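PDB 4IPT: NAD-dependent epimerase/dehydratase from Veillonella parvula, which probably acts as an NAD-dependent epimerase or dehydratase of the short-chain dehydrogenase/reductase family, binding the dinucleotide on a Rossmann-type fold. Local coordinates for residues N99-I104 with E144-Y149; Q174-Q179 with G212-K217. All blocks are in the same frame, centred on the assembly; numbering follows the deposited sequence. Where two conformers were deposited one is given.

In the fold
Contact 1 belongs to the sheet, contact 2 to its margin. Residues 99-104 and 144-149 enter the neighbouring parallel strands 102-108 and 148-158 of the Rossmann-type sheet, and most of the residues that touch there are buried. Residues 174-179 and 212-217 are loops, partly buried, that come together where the chain leads into strand 179-181 and out of strand 204-209. Both of those strands pair with strand 148-158, whose start forms one side of contact 1, so the sheet connects the two sites although their centres lie about 30 Å apart. Parallel-strand bonding reinforced by arginines holds contact 1; contact 2 relies on one strong backbone bond, a histidine face and bridging waters.

Contact 1: residues N99-I104 with E144-Y149; sequences NIRRVI and ESNLNY. With FMT (formic acid), chain F.
The guanidinium of Arg101 has Leu147 CD2 over one face, 4.1 Å from Arg101 NH2, while at its edge NH1 gives a hydrogen bond to Asn146 O (2.9 Å). Arg102 also works by its edge: NH1 donates to Asn148 O at 3.0 Å. With CG anti to the backbone N (chi1 -174°) and a bend at chi2, its chain passes Asn148, Arg102 CD lying 3.6 Å from Asn148 ND2 and the guanidinium and amide planes only 19° apart. At the far edge of the Tyr149 ring, OH lies near O1 of a formic acid molecule, probably from the crystallisation liquor, which Arg143 also binds. Asn148 O is gripped from opposite faces of its plane, by Arg102 NH1 and by Val103 N (3.2 Å). Asn148 N in turn donates to Arg101 O, continuing the parallel ladder. On the sheet face opposite Arg102 and Asn148, Val103 CG1 packs against Tyr149 CB (3.5 Å) and also touches Leu147 CD1. A leucine in place of Arg102 would probably leave Asn148 O with only the Val103 N bond and Glu198 without its salt-bridge arginine. Strand 76-79 pairs along the other side of 102-104, and Leu147 reaches helices 85-97 and 129-144 through Val92, Leu95 and Leu142.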
loop_
_atom_site.group_PDB
_atom_site.type_symbol
_atom_site.label_atom_id
_atom_site.label_comp_id
_atom_site.label_asym_id
_atom_site.label_seq_id
_atom_site.Cartn_x
_atom_site.Cartn_y
_atom_site.Cartn_z
ATOM N N ASN A 99 3.067 6.700 -18.922
ATOM C CA ASN A 99 2.827 8.073 -18.478
ATOM C C ASN A 99 1.933 8.167 -17.240
ATOM O O ASN A 99 1.193 9.138 -17.084
ATOM C CB ASN A 99 2.228 8.927 -19.611
ATOM C CG ASN A 99 3.115 8.986 -20.844
ATOM O OD1 ASN A 99 4.323 9.203 -20.749
ATOM N ND2 ASN A 99 2.508 8.804 -22.016
ATOM N N ILE A 100 2.006 7.164 -16.363
ATOM C CA ILE A 100 1.248 7.156 -15.119
ATOM C C ILE A 100 2.078 7.845 -14.038
ATOM O O ILE A 100 3.257 7.548 -13.897
ATOM C CB ILE A 100 0.908 5.718 -14.669
ATOM C CG1 ILE A 100 0.367 4.902 -15.847
ATOM C CG2 ILE A 100 -0.084 5.728 -13.503
ATOM C CD1 ILE A 100 -0.839 5.529 -16.550
ATOM N N ARG A 101 1.468 8.762 -13.286
ATOM C CA ARG A 101 2.217 9.608 -12.348
ATOM C C ARG A 101 1.914 9.311 -10.893
ATOM O O ARG A 101 2.808 9.365 -10.048
ATOM C CB ARG A 101 1.925 11.085 -12.619
ATOM C CG ARG A 101 2.166 11.525 -14.054
ATOM C CD ARG A 101 3.510 12.208 -14.212
ATOM N NE ARG A 101 4.629 11.272 -14.319
ATOM C CZ ARG A 101 5.714 11.307 -13.550
ATOM N NH1 ARG A 101 5.826 12.228 -12.604
ATOM N NH2 ARG A 101 6.685 10.418 -13.723
ATOM N N ARG A 102 0.653 8.999 -10.599
ATOM C CA ARG A 102 0.197 8.926 -9.212
ATOM C C ARG A 102 0.216 7.504 -8.667
ATOM O O ARG A 102 -0.434 6.606 -9.217
ATOM C CB ARG A 102 -1.225 9.486 -9.100
ATOM C CG ARG A 102 -1.741 9.576 -7.672
ATOM C CD ARG A 102 -1.146 10.783 -6.934
ATOM N NE ARG A 102 -1.683 10.903 -5.578
ATOM C CZ ARG A 102 -1.048 10.499 -4.480
ATOM N NH1 ARG A 102 0.166 9.970 -4.578
ATOM N NH2 ARG A 102 -1.617 10.631 -3.288
ATOM N N VAL A 103 0.963 7.297 -7.590
ATOM C CA VAL A 103 1.063 5.978 -6.993
ATOM C C VAL A 103 1.016 6.031 -5.466
ATOM O O VAL A 103 1.637 6.890 -4.836
ATOM C CB VAL A 103 2.324 5.233 -7.497
ATOM C CG1 VAL A 103 3.577 5.972 -7.090
ATOM C CG2 VAL A 103 2.348 3.807 -6.986
ATOM N N ILE A 104 0.241 5.125 -4.881
ATOM C CA ILE A 104 0.174 4.973 -3.425
ATOM C C ILE A 104 0.664 3.570 -3.114
ATOM O O ILE A 104 0.145 2.594 -3.657
ATOM C CB ILE A 104 -1.265 5.137 -2.917
ATOM C CG1 ILE A 104 -1.774 6.549 -3.223
ATOM C CG2 ILE A 104 -1.331 4.832 -1.414
ATOM C CD1 ILE A 104 -3.276 6.721 -3.027
ATOM N N GLU A 144 13.520 7.092 -5.476
ATOM C CA GLU A 144 14.426 7.555 -6.516
ATOM C C GLU A 144 13.738 7.845 -7.844
ATOM O O GLU A 144 14.347 8.410 -8.744
ATOM C CB GLU A 144 15.536 6.526 -6.722
ATOM C CG GLU A 144 16.461 6.411 -5.520
ATOM C CD GLU A 144 17.209 5.093 -5.471
ATOM O OE1 GLU A 144 17.058 4.278 -6.409
ATOM O OE2 GLU A 144 17.944 4.873 -4.485
ATOM N N SER A 145 12.480 7.446 -7.963
ATOM C CA SER A 145 11.708 7.688 -9.182
ATOM C C SER A 145 11.265 9.148 -9.213
ATOM O O SER A 145 11.502 9.879 -8.249
ATOM C CB SER A 145 10.472 6.780 -9.190
ATOM O OG SER A 145 9.477 7.288 -8.329
ATOM N N ASN A 146 10.643 9.585 -10.311
ATOM C CA ASN A 146 10.033 10.918 -10.335
ATOM C C ASN A 146 8.510 10.866 -10.194
ATOM O O ASN A 146 7.803 11.808 -10.548
ATOM C CB ASN A 146 10.431 11.700 -11.599
ATOM C CG ASN A 146 10.247 13.203 -11.432
ATOM O OD1 ASN A 146 10.457 13.744 -10.342
ATOM N ND2 ASN A 146 9.845 13.881 -12.504
ATOM N N LEU A 147 8.008 9.762 -9.659
ATOM C CA LEU A 147 6.566 9.575 -9.520
ATOM C C LEU A 147 5.979 10.450 -8.412
ATOM O O LEU A 147 6.664 10.798 -7.437
ATOM C CB LEU A 147 6.256 8.111 -9.218
ATOM C CG LEU A 147 6.479 7.092 -10.328
ATOM C CD1 LEU A 147 6.408 5.679 -9.774
ATOM C CD2 LEU A 147 5.445 7.290 -11.427
ATOM N N ASN A 148 4.706 10.808 -8.578
ATOM C CA ASN A 148 3.967 11.487 -7.527
ATOM C C ASN A 148 3.492 10.421 -6.563
ATOM O O ASN A 148 2.342 9.995 -6.608
ATOM C CB ASN A 148 2.795 12.264 -8.137
ATOM C CG ASN A 148 1.994 13.028 -7.099
ATOM O OD1 ASN A 148 2.352 13.065 -5.927
ATOM N ND2 ASN A 148 0.918 13.665 -7.540
ATOM N N TYR A 149 4.389 9.986 -5.681
ATOM C CA TYR A 149 4.119 8.843 -4.817
ATOM C C TYR A 149 3.684 9.251 -3.415
ATOM O O TYR A 149 4.034 10.321 -2.927
ATOM C CB TYR A 149 5.360 7.924 -4.725
ATOM C CG TYR A 149 6.539 8.522 -3.982
ATOM C CD1 TYR A 149 6.560 8.556 -2.585
ATOM C CD2 TYR A 149 7.632 9.026 -4.661
ATOM C CE1 TYR A 149 7.622 9.104 -1.891
ATOM C CE2 TYR A 149 8.703 9.570 -3.969
ATOM C CZ TYR A 149 8.694 9.594 -2.592
ATOM O OH TYR A 149 9.748 10.141 -1.893
HETATM C C FMT F . 10.695 9.792 1.795
HETATM O O1 FMT F . 9.722 10.021 1.072
HETATM O O2 FMT F . 10.797 8.829 2.561
#

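Contact 2: residues Q174-Q179 with G212-K217; sequences QFNDAQ and GTHYDK
Ala178 N donates to Thr213 O at 2.8 Å, the strong direct hydrogen bond between the two loops; a second approach, to Thr213 OG1, is long and weak. That hydroxyl has a better partner in Glu210 O. CA-H...O contacts run alongside, with the CA-H of His214 pointing almost straight at Asn176 O (CA to O 3.3 Å, 176° at the hydrogen). Water adds further links: one molecule donates to the backbone oxygens Asn176 O and Tyr215 O, and another joins the side-chain atoms Asp177 OD1 and His214 NE2 to Gly212 N. His214 is the centre of an inverse gamma turn, a tight bend in the loop after strand 204-209; CG, anti to the carbonyl carbon (chi1 -61°), carries the imidazole to 174-179. There Asn176 CB makes a CH-pi contact over the middle of the ring, 3.6 Å from the centroid, while Asp177 OD1 sits at the ring edge, 3.2 Å from His214 CD2. Apolar packing continues past Ala178, whose CB meets Tyr215 CB at 4.0 Å, and the Gln179 chain crosses Thr213 at about a right angle, Gln179 CG to Thr213 CG2 3.7 Å. Gln179 OE1 also lies at the edge of the Tyr215 ring, but its stronger hydrogen bond is to Ser219 OG.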
loop_
_atom_site.group_PDB
_atom_site.type_symbol
_atom_site.label_atom_id
_atom_site.label_comp_id
_atom_site.label_asym_id
_atom_site.label_seq_id
_atom_site.Cartn_x
_atom_site.Cartn_y
_atom_site.Cartn_z
ATOM N N GLN A 174 8.548 10.706 15.524
ATOM C CA GLN A 174 8.558 9.454 16.258
ATOM C C GLN A 174 7.209 8.767 16.063
ATOM O O GLN A 174 6.154 9.403 16.126
ATOM C CB GLN A 174 8.790 9.730 17.734
ATOM C CG GLN A 174 9.069 8.501 18.564
ATOM C CD GLN A 174 9.296 8.868 20.016
ATOM O OE1 GLN A 174 8.411 9.424 20.674
ATOM N NE2 GLN A 174 10.500 8.591 20.516
ATOM N N PHE A 175 7.256 7.470 15.776
ATOM C CA PHE A 175 6.077 6.677 15.437
ATOM C C PHE A 175 5.867 5.761 16.612
ATOM O O PHE A 175 6.595 4.792 16.788
ATOM C CB PHE A 175 6.404 5.870 14.174
ATOM C CG PHE A 175 5.228 5.163 13.528
ATOM C CD1 PHE A 175 4.264 4.486 14.271
ATOM C CD2 PHE A 175 5.126 5.146 12.153
ATOM C CE1 PHE A 175 3.221 3.828 13.637
ATOM C CE2 PHE A 175 4.094 4.500 11.517
ATOM C CZ PHE A 175 3.139 3.844 12.255
ATOM N N ASN A 176 4.869 6.063 17.439
ATOM C CA ASN A 176 4.736 5.350 18.697
ATOM C C ASN A 176 3.659 4.275 18.691
ATOM O O ASN A 176 3.574 3.488 19.631
ATOM C CB ASN A 176 4.498 6.344 19.827
ATOM C CG ASN A 176 5.737 7.140 20.141
ATOM O OD1 ASN A 176 6.811 6.569 20.328
ATOM N ND2 ASN A 176 5.604 8.461 20.199
ATOM N N ASP A 177 2.849 4.247 17.640
ATOM C CA ASP A 177 1.742 3.292 17.573
ATOM C C ASP A 177 2.214 1.897 17.179
ATOM O O ASP A 177 2.809 1.718 16.127
ATOM C CB ASP A 177 0.689 3.765 16.570
ATOM C CG ASP A 177 0.044 5.080 16.963
ATOM O OD1 ASP A 177 0.043 5.445 18.152
ATOM O OD2 ASP A 177 -0.459 5.764 16.052
ATOM N N ALA A 178 1.921 0.916 18.030
ATOM C CA ALA A 178 2.424 -0.440 17.842
ATOM C C ALA A 178 1.547 -1.282 16.926
ATOM O O ALA A 178 1.932 -2.396 16.561
ATOM C CB ALA A 178 2.570 -1.135 19.183
ATOM N N GLN A 179 0.374 -0.764 16.558
ATOM C CA GLN A 179 -0.550 -1.533 15.724
ATOM C C GLN A 179 -1.532 -0.636 14.980
ATOM O O GLN A 179 -1.692 0.534 15.319
ATOM C CB GLN A 179 -1.337 -2.497 16.602
ATOM C CG GLN A 179 -2.230 -1.767 17.597
ATOM C CD GLN A 179 -2.793 -2.671 18.670
ATOM O OE1 GLN A 179 -2.081 -3.495 19.245
ATOM N NE2 GLN A 179 -4.075 -2.509 18.961
ATOM N N GLY A 212 -3.290 5.851 20.319
ATOM C CA GLY A 212 -3.365 5.356 21.681
ATOM C C GLY A 212 -2.849 3.943 21.850
ATOM O O GLY A 212 -3.229 3.250 22.804
ATOM N N THR A 213 -1.997 3.507 20.923
ATOM C CA THR A 213 -1.371 2.198 21.041
ATOM C C THR A 213 0.132 2.306 21.258
ATOM O O THR A 213 0.912 1.631 20.594
ATOM C CB THR A 213 -1.683 1.298 19.824
ATOM O OG1 THR A 213 -1.233 1.927 18.615
ATOM C CG2 THR A 213 -3.184 1.052 19.735
ATOM N N HIS A 214 0.522 3.149 22.208
ATOM C CA HIS A 214 1.931 3.335 22.507
ATOM C C HIS A 214 2.451 2.189 23.375
ATOM O O HIS A 214 2.639 2.344 24.581
ATOM C CB HIS A 214 2.164 4.690 23.163
ATOM C CG HIS A 214 1.765 5.849 22.311
ATOM N ND1 HIS A 214 2.039 7.154 22.658
ATOM C CD2 HIS A 214 1.114 5.909 21.122
ATOM C CE1 HIS A 214 1.580 7.966 21.726
ATOM N NE2 HIS A 214 1.002 7.234 20.786
ATOM N N TYR A 215 2.668 1.040 22.736
ATOM C CA TYR A 215 3.085 -0.185 23.413
ATOM C C TYR A 215 4.454 -0.636 22.939
ATOM O O TYR A 215 4.934 -0.198 21.897
ATOM C CB TYR A 215 2.100 -1.325 23.130
ATOM C CG TYR A 215 0.628 -0.990 23.247
ATOM C CD1 TYR A 215 0.156 -0.125 24.219
ATOM C CD2 TYR A 215 -0.287 -1.548 22.365
ATOM C CE1 TYR A 215 -1.194 0.171 24.320
ATOM C CE2 TYR A 215 -1.640 -1.260 22.458
ATOM C CZ TYR A 215 -2.084 -0.398 23.434
ATOM O OH TYR A 215 -3.430 -0.114 23.524
ATOM N N ASP A 216 5.074 -1.543 23.689
ATOM C CA ASP A 216 6.376 -2.075 23.299
ATOM C C ASP A 216 6.266 -3.178 22.242
ATOM O O ASP A 216 7.271 -3.605 21.675
ATOM C CB ASP A 216 7.131 -2.583 24.531
ATOM C CG ASP A 216 7.471 -1.473 25.510
ATOM O OD1 ASP A 216 7.418 -0.288 25.118
ATOM O OD2 ASP A 216 7.798 -1.790 26.669
ATOM N N LYS A 217 5.037 -3.619 21.976
ATOM C CA LYS A 217 4.758 -4.643 20.966
ATOM C C LYS A 217 3.275 -4.586 20.615
ATOM O O LYS A 217 2.475 -4.127 21.426
ATOM C CB LYS A 217 5.126 -6.030 21.502
ATOM C CG LYS A 217 4.657 -6.268 22.932
ATOM C CD LYS A 217 5.751 -6.927 23.781
ATOM C CE LYS A 217 5.614 -6.557 25.268
ATOM N NZ LYS A 217 6.632 -7.224 26.140
HETATM O O HOH W 1 5.422 2.511 21.437
HETATM O O HOH W 2 -1.331 8.063 19.541
#